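Local coordinates for outer membrane protein OMP121 (Bacteroides thetaiotaomicron, PDB 5FQ8) that probably imports nutrients across the outer membrane as a SusC-like, TonB-dependent transporter with a plug domain inside a beta barrel, at residues Ile73-Ser77 against Pro951-Ser955; Ile819-Gln825 against Ser903-Ser909; Met829-Thr833 against Asn963-Thr968. All blocks are in the same frame, centred on the assembly; numbering follows the deposited sequence.

Contact 1 of 3, residues Ile73-Ser77 against Pro951-Ser955; sequences ISSTS and PEMTS
Glu-952 stretches across to Ser-75 and offers a single carboxylate oxygen to two donors of that residue. The backbone N of Ser-75 lies 2.8 Å from Glu-952 OE2 in an almost straight bond (176° at the hydrogen) and meets the anti lone pair, on the side away from OE1. The hydroxyl comes from well above the carboxylate plane, with Ser-75 OG 3.0 Å from Glu-952 OE2. A chi1 of 64° tucks this hydroxyl between the serine's own N and carbonyl carbon, close enough to its N-H for both to share one acceptor. On the glutamate, CG turned opposite the backbone N (chi1 -158°) and a straight chain beyond it carry the carboxylate to the plug. Its other oxygen, OE1, makes salt bridges with Lys-906 and Arg-908, which probably keep the group ionised. Further along, Thr-954 N donates to Thr-76 O at 3.0 Å, and Met-953 CA adds a CA-H...O contact to the same Thr-76 O at 3.5 Å. Beside this bond the methyl Thr-954 CG2 rests 4.0 Å from Thr-76 CB, while Thr-954 OG1 serves its own loop, at Gly-962 O. An inverse gamma turn centred on Glu-952 bends the loop here. Ser-74 OG accepts a hydrogen bond from Arg-824 NH1 of barrel strand 815-825. Residues 73-75 end strand 71-75 of the plug domain, paired antiparallel with strand 84-88; the loop 951-955 follows barrel strand 928-941, and Tyr-904 of strand 899-915 packs against its Glu-952.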
loop_
_atom_site.group_PDB
_atom_site.type_symbol
_atom_site.label_atom_id
_atom_site.label_comp_id
_atom_site.label_asym_id
_atom_site.label_seq_id
_atom_site.Cartn_x
_atom_site.Cartn_y
_atom_site.Cartn_z
ATOM N N ILE B 73 -6.858 -38.144 -0.768
ATOM C CA ILE B 73 -7.223 -36.982 -1.563
ATOM C C ILE B 73 -8.427 -36.326 -0.924
ATOM O O ILE B 73 -9.423 -36.992 -0.642
ATOM C CB ILE B 73 -7.508 -37.372 -3.021
ATOM C CG1 ILE B 73 -6.226 -37.835 -3.684
ATOM C CG2 ILE B 73 -8.146 -36.224 -3.780
ATOM C CD1 ILE B 73 -6.463 -38.478 -4.987
ATOM N N SER B 74 -8.334 -35.026 -0.688
ATOM C CA SER B 74 -9.406 -34.300 -0.029
ATOM C C SER B 74 -9.469 -32.878 -0.559
ATOM O O SER B 74 -8.449 -32.295 -0.935
ATOM C CB SER B 74 -9.221 -34.277 1.488
ATOM O OG SER B 74 -9.199 -35.575 2.042
ATOM N N SER B 75 -10.671 -32.330 -0.591
ATOM C CA SER B 75 -10.861 -30.945 -0.974
ATOM C C SER B 75 -10.866 -30.072 0.263
ATOM O O SER B 75 -11.304 -30.492 1.333
ATOM C CB SER B 75 -12.171 -30.784 -1.718
ATOM O OG SER B 75 -13.241 -31.106 -0.854
ATOM N N THR B 76 -10.379 -28.847 0.114
ATOM C CA THR B 76 -10.336 -27.953 1.260
ATOM C C THR B 76 -11.726 -27.518 1.675
ATOM O O THR B 76 -12.002 -27.393 2.867
ATOM C CB THR B 76 -9.470 -26.731 0.965
ATOM O OG1 THR B 76 -10.079 -25.912 -0.046
ATOM C CG2 THR B 76 -8.086 -27.159 0.523
ATOM N N SER B 77 -12.610 -27.294 0.729
ATOM C CA SER B 77 -13.980 -26.943 1.052
ATOM C C SER B 77 -14.812 -27.091 -0.209
ATOM O O SER B 77 -14.310 -27.454 -1.272
ATOM C CB SER B 77 -14.082 -25.532 1.620
ATOM O OG SER B 77 -13.882 -24.541 0.620
ATOM N N PRO B 951 -16.635 -33.641 7.679
ATOM C CA PRO B 951 -15.222 -33.532 8.048
ATOM C C PRO B 951 -14.257 -33.173 6.931
ATOM O O PRO B 951 -13.067 -33.015 7.210
ATOM C CB PRO B 951 -14.914 -34.930 8.570
ATOM C CG PRO B 951 -16.163 -35.386 9.126
ATOM C CD PRO B 951 -17.245 -34.831 8.274
ATOM N N GLU B 952 -14.710 -33.057 5.686
ATOM C CA GLU B 952 -13.805 -32.725 4.596
ATOM C C GLU B 952 -13.734 -31.206 4.454
ATOM O O GLU B 952 -14.242 -30.605 3.508
ATOM C CB GLU B 952 -14.260 -33.387 3.306
ATOM C CG GLU B 952 -13.153 -33.531 2.297
ATOM C CD GLU B 952 -13.592 -34.162 1.005
ATOM O OE1 GLU B 952 -14.639 -34.829 0.998
ATOM O OE2 GLU B 952 -12.881 -33.980 -0.001
ATOM N N MET B 953 -13.068 -30.588 5.426
ATOM C CA MET B 953 -13.136 -29.149 5.639
ATOM C C MET B 953 -11.843 -28.638 6.250
ATOM O O MET B 953 -11.333 -29.234 7.200
ATOM C CB MET B 953 -14.270 -28.791 6.591
ATOM C CG MET B 953 -15.495 -28.231 5.985
ATOM S SD MET B 953 -16.579 -27.896 7.349
ATOM C CE MET B 953 -17.999 -27.289 6.488
ATOM N N THR B 954 -11.349 -27.504 5.754
ATOM C CA THR B 954 -10.291 -26.801 6.473
ATOM C C THR B 954 -10.377 -25.305 6.255
ATOM O O THR B 954 -11.086 -24.814 5.383
ATOM C CB THR B 954 -8.903 -27.265 6.069
ATOM O OG1 THR B 954 -7.989 -26.898 7.092
ATOM C CG2 THR B 954 -8.469 -26.616 4.789
ATOM N N SER B 955 -9.629 -24.583 7.073
ATOM C CA SER B 955 -9.380 -23.167 6.871
ATOM C C SER B 955 -7.902 -22.884 6.836
ATOM O O SER B 955 -7.502 -21.724 6.845
ATOM C CB SER B 955 -10.032 -22.335 7.961
ATOM O OG SER B 955 -11.416 -22.282 7.740
#

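Contact 2 of 3, residues Ile819-Gln825 against Ser903-Ser909; sequences IDFDIRQ and SYVKLRS
Leu-907 lays its CD1 methyl over one face of the Phe-821 ring, 4.0 Å from the centroid and displaced toward the rim, a CH-pi contact. The same Leu-907 CD1 lies 3.9 Å from Ile-819 CG2, and further along Ile-823 CG1 runs beside Val-905 CG1 at 3.6 Å, extending the apolar face. Between the strands, antiparallel backbone pairs join Asp-822 to Lys-906 and Arg-824 to Tyr-904, until a beta bulge between Asp-820 and Phe-821 shifts the register by one. On the opposite face Asp-822 is held by two arginines. Arg-824 takes it side-on, with Arg-824 NE 3.2 Å from Asp-822 OD1 and NH2 on OD2; a straight chain from CG to NE brings it there. Arg-908 is bent at chi2 and chi3, and its NH1 is 3.0 Å from Asp-822 OD2, which lies at the edge of the Arg-908 guanidinium near its plane; that plane is turned 75° from the carboxylate. Both arginines approach OD2 from the same face of the carboxylate. Tyr-904 OH sits over a face of the Arg-824 guanidinium. Arg-824 also bonds Ser-74 OG and the Ile-73 carbonyl of the plug, and Arg-908 has Glu-952 as a second partner. A detergent molecule bound about 7 Å from the Leu-907 side chain is consistent with the apolar face meeting the membrane. On the other, buried face, the two arginine charges probably stabilise Asp-822 as an anion.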
loop_
_atom_site.group_PDB
_atom_site.type_symbol
_atom_site.label_atom_id
_atom_site.label_comp_id
_atom_site.label_asym_id
_atom_site.label_seq_id
_atom_site.Cartn_x
_atom_site.Cartn_y
_atom_site.Cartn_z
ATOM N N ILE B 819 -20.809 -46.435 -8.694
ATOM C CA ILE B 819 -21.160 -46.025 -7.346
ATOM C C ILE B 819 -19.935 -46.236 -6.485
ATOM O O ILE B 819 -19.480 -47.373 -6.330
ATOM C CB ILE B 819 -22.345 -46.820 -6.786
ATOM C CG1 ILE B 819 -23.561 -46.617 -7.668
ATOM C CG2 ILE B 819 -22.679 -46.326 -5.427
ATOM C CD1 ILE B 819 -24.808 -47.206 -7.110
ATOM N N ASP B 820 -19.390 -45.156 -5.938
ATOM C CA ASP B 820 -18.198 -45.243 -5.112
ATOM C C ASP B 820 -18.481 -44.710 -3.716
ATOM O O ASP B 820 -19.145 -43.683 -3.555
ATOM C CB ASP B 820 -17.052 -44.493 -5.760
ATOM C CG ASP B 820 -16.863 -44.888 -7.177
ATOM O OD1 ASP B 820 -17.691 -44.479 -8.004
ATOM O OD2 ASP B 820 -15.901 -45.621 -7.460
ATOM N N PHE B 821 -17.984 -45.416 -2.713
ATOM C CA PHE B 821 -18.135 -45.025 -1.326
ATOM C C PHE B 821 -16.762 -44.759 -0.761
ATOM O O PHE B 821 -15.839 -45.536 -0.990
ATOM C CB PHE B 821 -18.840 -46.107 -0.511
ATOM C CG PHE B 821 -20.294 -46.179 -0.768
ATOM C CD1 PHE B 821 -20.775 -46.907 -1.814
ATOM C CD2 PHE B 821 -21.172 -45.493 0.016
ATOM C CE1 PHE B 821 -22.105 -46.960 -2.063
ATOM C CE2 PHE B 821 -22.500 -45.545 -0.228
ATOM C CZ PHE B 821 -22.972 -46.278 -1.268
ATOM N N ASP B 822 -16.632 -43.651 -0.053
ATOM C CA ASP B 822 -15.399 -43.294 0.629
ATOM C C ASP B 822 -15.604 -43.575 2.099
ATOM O O ASP B 822 -16.626 -43.184 2.666
ATOM C CB ASP B 822 -15.045 -41.827 0.409
ATOM C CG ASP B 822 -13.563 -41.581 0.424
ATOM O OD1 ASP B 822 -12.843 -42.310 1.132
ATOM O OD2 ASP B 822 -13.118 -40.657 -0.283
ATOM N N ILE B 823 -14.664 -44.284 2.707
ATOM C CA ILE B 823 -14.792 -44.645 4.109
ATOM C C ILE B 823 -13.480 -44.369 4.811
ATOM O O ILE B 823 -12.480 -45.045 4.553
ATOM C CB ILE B 823 -15.205 -46.104 4.303
ATOM C CG1 ILE B 823 -16.595 -46.324 3.736
ATOM C CG2 ILE B 823 -15.208 -46.439 5.766
ATOM C CD1 ILE B 823 -16.575 -46.857 2.363
ATOM N N ARG B 824 -13.485 -43.389 5.702
ATOM C CA ARG B 824 -12.305 -42.990 6.452
ATOM C C ARG B 824 -12.706 -42.937 7.906
ATOM O O ARG B 824 -13.698 -42.286 8.247
ATOM C CB ARG B 824 -11.775 -41.628 5.999
ATOM C CG ARG B 824 -11.825 -41.415 4.502
ATOM C CD ARG B 824 -11.173 -40.139 4.084
ATOM N NE ARG B 824 -11.203 -40.051 2.643
ATOM C CZ ARG B 824 -10.611 -39.109 1.936
ATOM N NH1 ARG B 824 -9.925 -38.157 2.541
ATOM N NH2 ARG B 824 -10.707 -39.129 0.620
ATOM N N GLN B 825 -11.944 -43.619 8.752
ATOM C CA GLN B 825 -12.326 -43.828 10.134
ATOM C C GLN B 825 -11.161 -43.494 11.039
ATOM O O GLN B 825 -10.054 -44.004 10.843
ATOM C CB GLN B 825 -12.769 -45.274 10.372
ATOM C CG GLN B 825 -14.072 -45.631 9.707
ATOM C CD GLN B 825 -15.276 -45.084 10.445
ATOM O OE1 GLN B 825 -15.214 -44.848 11.651
ATOM N NE2 GLN B 825 -16.383 -44.879 9.724
ATOM N N SER B 903 -14.163 -39.179 11.352
ATOM C CA SER B 903 -14.605 -40.356 10.623
ATOM C C SER B 903 -15.852 -40.060 9.815
ATOM O O SER B 903 -16.708 -39.277 10.231
ATOM C CB SER B 903 -14.870 -41.495 11.604
ATOM O OG SER B 903 -13.686 -41.869 12.281
ATOM N N TYR B 904 -15.942 -40.683 8.639
ATOM C CA TYR B 904 -17.145 -40.579 7.823
ATOM C C TYR B 904 -17.200 -41.710 6.804
ATOM O O TYR B 904 -16.182 -42.303 6.443
ATOM C CB TYR B 904 -17.253 -39.211 7.121
ATOM C CG TYR B 904 -16.174 -38.867 6.098
ATOM C CD1 TYR B 904 -16.220 -39.376 4.806
ATOM C CD2 TYR B 904 -15.139 -37.991 6.418
ATOM C CE1 TYR B 904 -15.256 -39.053 3.882
ATOM C CE2 TYR B 904 -14.175 -37.665 5.501
ATOM C CZ TYR B 904 -14.236 -38.194 4.228
ATOM O OH TYR B 904 -13.276 -37.864 3.306
ATOM N N VAL B 905 -18.423 -42.024 6.383
ATOM C CA VAL B 905 -18.687 -42.804 5.180
ATOM C C VAL B 905 -19.364 -41.867 4.201
ATOM O O VAL B 905 -20.287 -41.141 4.575
ATOM C CB VAL B 905 -19.578 -44.040 5.426
ATOM C CG1 VAL B 905 -19.782 -44.761 4.135
ATOM C CG2 VAL B 905 -18.967 -44.988 6.441
ATOM N N LYS B 906 -18.917 -41.880 2.954
ATOM C CA LYS B 906 -19.436 -40.934 1.979
ATOM C C LYS B 906 -19.829 -41.624 0.683
ATOM O O LYS B 906 -19.047 -42.392 0.118
ATOM C CB LYS B 906 -18.409 -39.842 1.699
ATOM C CG LYS B 906 -19.025 -38.496 1.505
ATOM C CD LYS B 906 -17.980 -37.454 1.256
ATOM C CE LYS B 906 -17.614 -36.728 2.505
ATOM N NZ LYS B 906 -16.556 -35.757 2.192
ATOM N N LEU B 907 -21.043 -41.346 0.217
ATOM C CA LEU B 907 -21.386 -41.584 -1.176
ATOM C C LEU B 907 -20.616 -40.587 -2.033
ATOM O O LEU B 907 -21.107 -39.498 -2.345
ATOM C CB LEU B 907 -22.891 -41.464 -1.391
ATOM C CG LEU B 907 -23.371 -41.818 -2.800
ATOM C CD1 LEU B 907 -22.731 -43.092 -3.293
ATOM C CD2 LEU B 907 -24.869 -41.947 -2.846
ATOM N N ARG B 908 -19.392 -40.953 -2.403
ATOM C CA ARG B 908 -18.488 -40.031 -3.077
ATOM C C ARG B 908 -19.046 -39.582 -4.421
ATOM O O ARG B 908 -19.208 -38.388 -4.664
ATOM C CB ARG B 908 -17.132 -40.704 -3.248
ATOM C CG ARG B 908 -16.013 -39.801 -3.674
ATOM C CD ARG B 908 -15.215 -39.322 -2.488
ATOM N NE ARG B 908 -15.669 -38.007 -2.082
ATOM C CZ ARG B 908 -15.196 -37.335 -1.054
ATOM N NH1 ARG B 908 -14.242 -37.849 -0.307
ATOM N NH2 ARG B 908 -15.699 -36.153 -0.779
ATOM N N SER B 909 -19.361 -40.531 -5.305
ATOM C CA SER B 909 -19.844 -40.207 -6.642
ATOM C C SER B 909 -20.803 -41.268 -7.151
ATOM O O SER B 909 -20.713 -42.439 -6.783
ATOM C CB SER B 909 -18.689 -40.083 -7.624
ATOM O OG SER B 909 -18.016 -41.319 -7.743
#

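Contact 3 of 3, residues Met829-Thr833 against Asn963-Thr968; sequences MYSRT and NYGEYT
Tyr-830 N donates to Tyr-964 O at 2.8 Å, lying in the carbonyl plane on a lone pair. Two more backbone bonds continue the ladder: Glu-966 N reaches Tyr-830 O at 2.9 Å, and Arg-832 N meets Glu-966 O at 3.0 Å. Gly-965, with phi 152°, has a backbone conformation suited to glycine and passes close under Tyr-830 O. The tyrosine side chains gather around Tyr-830. Tyr-830 CB touches Tyr-964 CE1 at 3.6 Å, the two rings tilted 35° to each other, with Tyr-964 OH, hydrogen-bonded to Thr-751 O, over one face of the Tyr-830 ring; Tyr-830 CE2 also lies 3.7 Å from Tyr-967 CD1. Arg-832, its chain straight from CG to NE, drives CD over the centre of the Tyr-967 ring, 3.4 Å from the centroid. Its guanidinium is steeply tilted to that ring; NH1 goes on to Asn-332, as Tyr-967 OH does to Gln-326, so both partners of this CH-pi contact have outside hydrogen bonds. Ser-831, OG swung opposite its backbone N (chi1 158°), caps Lys-834 N and makes a weak bond to Glu-966 OE1. The placing of Glu-966 OE2 near Thr-833 is doubtful. Two parallel bridges, Tyr-830 with Gly-965 and Ser-831 with Glu-966, hold the end of strand 828-831, where Ser-831 is the N-cap of helix 832-839: a strand running directly into a capped helix.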
loop_
_atom_site.group_PDB
_atom_site.type_symbol
_atom_site.label_atom_id
_atom_site.label_comp_id
_atom_site.label_asym_id
_atom_site.label_seq_id
_atom_site.Cartn_x
_atom_site.Cartn_y
_atom_site.Cartn_z
ATOM N N MET B 829 -10.364 -33.525 14.632
ATOM C CA MET B 829 -10.085 -32.235 14.034
ATOM C C MET B 829 -10.796 -31.155 14.834
ATOM O O MET B 829 -11.873 -31.396 15.375
ATOM C CB MET B 829 -10.540 -32.217 12.571
ATOM C CG MET B 829 -12.047 -32.346 12.404
ATOM S SD MET B 829 -12.624 -32.408 10.714
ATOM C CE MET B 829 -11.747 -31.060 9.991
ATOM N N TYR B 830 -10.196 -29.970 14.919
ATOM C CA TYR B 830 -10.873 -28.869 15.592
ATOM C C TYR B 830 -12.015 -28.356 14.737
ATOM O O TYR B 830 -11.850 -28.135 13.536
ATOM C CB TYR B 830 -9.924 -27.710 15.889
ATOM C CG TYR B 830 -10.697 -26.504 16.401
ATOM C CD1 TYR B 830 -11.062 -26.416 17.733
ATOM C CD2 TYR B 830 -11.107 -25.481 15.542
ATOM C CE1 TYR B 830 -11.791 -25.360 18.202
ATOM C CE2 TYR B 830 -11.842 -24.412 16.013
ATOM C CZ TYR B 830 -12.175 -24.360 17.351
ATOM O OH TYR B 830 -12.911 -23.318 17.856
ATOM N N SER B 831 -13.159 -28.100 15.355
ATOM C CA SER B 831 -14.316 -27.635 14.603
ATOM C C SER B 831 -14.905 -26.380 15.225
ATOM O O SER B 831 -15.598 -26.464 16.238
ATOM C CB SER B 831 -15.373 -28.719 14.516
ATOM O OG SER B 831 -16.609 -28.105 14.253
ATOM N N ARG B 832 -14.692 -25.225 14.586
ATOM C CA ARG B 832 -15.309 -23.994 15.074
ATOM C C ARG B 832 -16.807 -23.970 14.817
ATOM O O ARG B 832 -17.515 -23.166 15.422
ATOM C CB ARG B 832 -14.642 -22.758 14.444
ATOM C CG ARG B 832 -14.882 -21.441 15.191
ATOM C CD ARG B 832 -14.626 -20.196 14.365
ATOM N NE ARG B 832 -14.866 -18.984 15.143
ATOM C CZ ARG B 832 -15.989 -18.280 15.120
ATOM N NH1 ARG B 832 -16.969 -18.632 14.338
ATOM N NH2 ARG B 832 -16.135 -17.226 15.888
ATOM N N THR B 833 -17.306 -24.848 13.946
ATOM C CA THR B 833 -18.740 -24.912 13.704
ATOM C C THR B 833 -19.476 -25.492 14.899
ATOM O O THR B 833 -20.585 -25.060 15.226
ATOM C CB THR B 833 -19.020 -25.736 12.459
ATOM O OG1 THR B 833 -18.212 -25.266 11.385
ATOM C CG2 THR B 833 -20.449 -25.603 12.074
ATOM N N ASN B 963 -4.720 -29.931 8.541
ATOM C CA ASN B 963 -5.287 -31.009 9.324
ATOM C C ASN B 963 -5.737 -30.560 10.699
ATOM O O ASN B 963 -6.432 -31.318 11.375
ATOM C CB ASN B 963 -4.281 -32.146 9.449
ATOM C CG ASN B 963 -4.235 -33.016 8.210
ATOM O OD1 ASN B 963 -5.261 -33.326 7.627
ATOM N ND2 ASN B 963 -3.042 -33.404 7.796
ATOM N N TYR B 964 -5.387 -29.347 11.116
ATOM C CA TYR B 964 -5.763 -28.882 12.438
ATOM C C TYR B 964 -7.269 -28.819 12.595
ATOM O O TYR B 964 -7.797 -29.078 13.684
ATOM C CB TYR B 964 -5.142 -27.513 12.695
ATOM C CG TYR B 964 -5.665 -26.815 13.914
ATOM C CD1 TYR B 964 -6.817 -26.050 13.854
ATOM C CD2 TYR B 964 -5.006 -26.919 15.117
ATOM C CE1 TYR B 964 -7.301 -25.425 14.949
ATOM C CE2 TYR B 964 -5.481 -26.289 16.225
ATOM C CZ TYR B 964 -6.629 -25.541 16.134
ATOM O OH TYR B 964 -7.128 -24.904 17.234
ATOM N N GLY B 965 -7.975 -28.443 11.550
ATOM C CA GLY B 965 -9.404 -28.347 11.669
ATOM C C GLY B 965 -9.974 -27.330 10.717
ATOM O O GLY B 965 -9.317 -26.885 9.789
ATOM N N GLU B 966 -11.228 -27.008 10.974
ATOM C CA GLU B 966 -12.019 -26.106 10.160
ATOM C C GLU B 966 -12.426 -24.934 11.027
ATOM O O GLU B 966 -12.835 -25.128 12.170
ATOM C CB GLU B 966 -13.256 -26.810 9.618
ATOM C CG GLU B 966 -14.517 -25.969 9.665
ATOM C CD GLU B 966 -15.323 -26.231 10.904
ATOM O OE1 GLU B 966 -15.039 -27.230 11.560
ATOM O OE2 GLU B 966 -16.223 -25.446 11.231
ATOM N N TYR B 967 -12.322 -23.723 10.497
ATOM C CA TYR B 967 -12.550 -22.531 11.297
ATOM C C TYR B 967 -13.767 -21.785 10.763
ATOM O O TYR B 967 -13.671 -20.656 10.297
ATOM C CB TYR B 967 -11.304 -21.650 11.341
ATOM C CG TYR B 967 -11.243 -20.905 12.639
ATOM C CD1 TYR B 967 -10.911 -21.557 13.808
ATOM C CD2 TYR B 967 -11.592 -19.569 12.712
ATOM C CE1 TYR B 967 -10.884 -20.893 15.003
ATOM C CE2 TYR B 967 -11.569 -18.903 13.903
ATOM C CZ TYR B 967 -11.216 -19.578 15.044
ATOM O OH TYR B 967 -11.186 -18.938 16.243
ATOM N N THR B 968 -14.929 -22.408 10.928
ATOM C CA THR B 968 -16.165 -22.030 10.254
ATOM C C THR B 968 -15.941 -21.874 8.760
ATOM O O THR B 968 -16.369 -20.908 8.134
ATOM C CB THR B 968 -16.795 -20.770 10.837
ATOM O OG1 THR B 968 -15.790 -19.806 11.123
ATOM C CG2 THR B 968 -17.526 -21.104 12.090
#

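Contacts 2 and 3 are buried, whereas contact 1, closest to the centre of the chain, is only partly so. Glu-952 ties contact 1 to contact 2, so the charged inner face of the barrel strands is linked through a loop carboxylate to polar groups of the plug. Contact 1 also meets contact 3: Thr-954 OG1 probably bonds Gly-965 O, and Ser-955 OG Tyr-967 N. Contacts 2 and 3 adjoin in sequence, strands 815-825 and 828-831 both pairing with strand 899-915. Contact 2, in the barrel wall, has an apolar face and a charged inner one about its backbone ladder; contact 1, between plug and loop, rests on a few polar bonds; contact 3 joins backbone bridges to a tyrosine cluster.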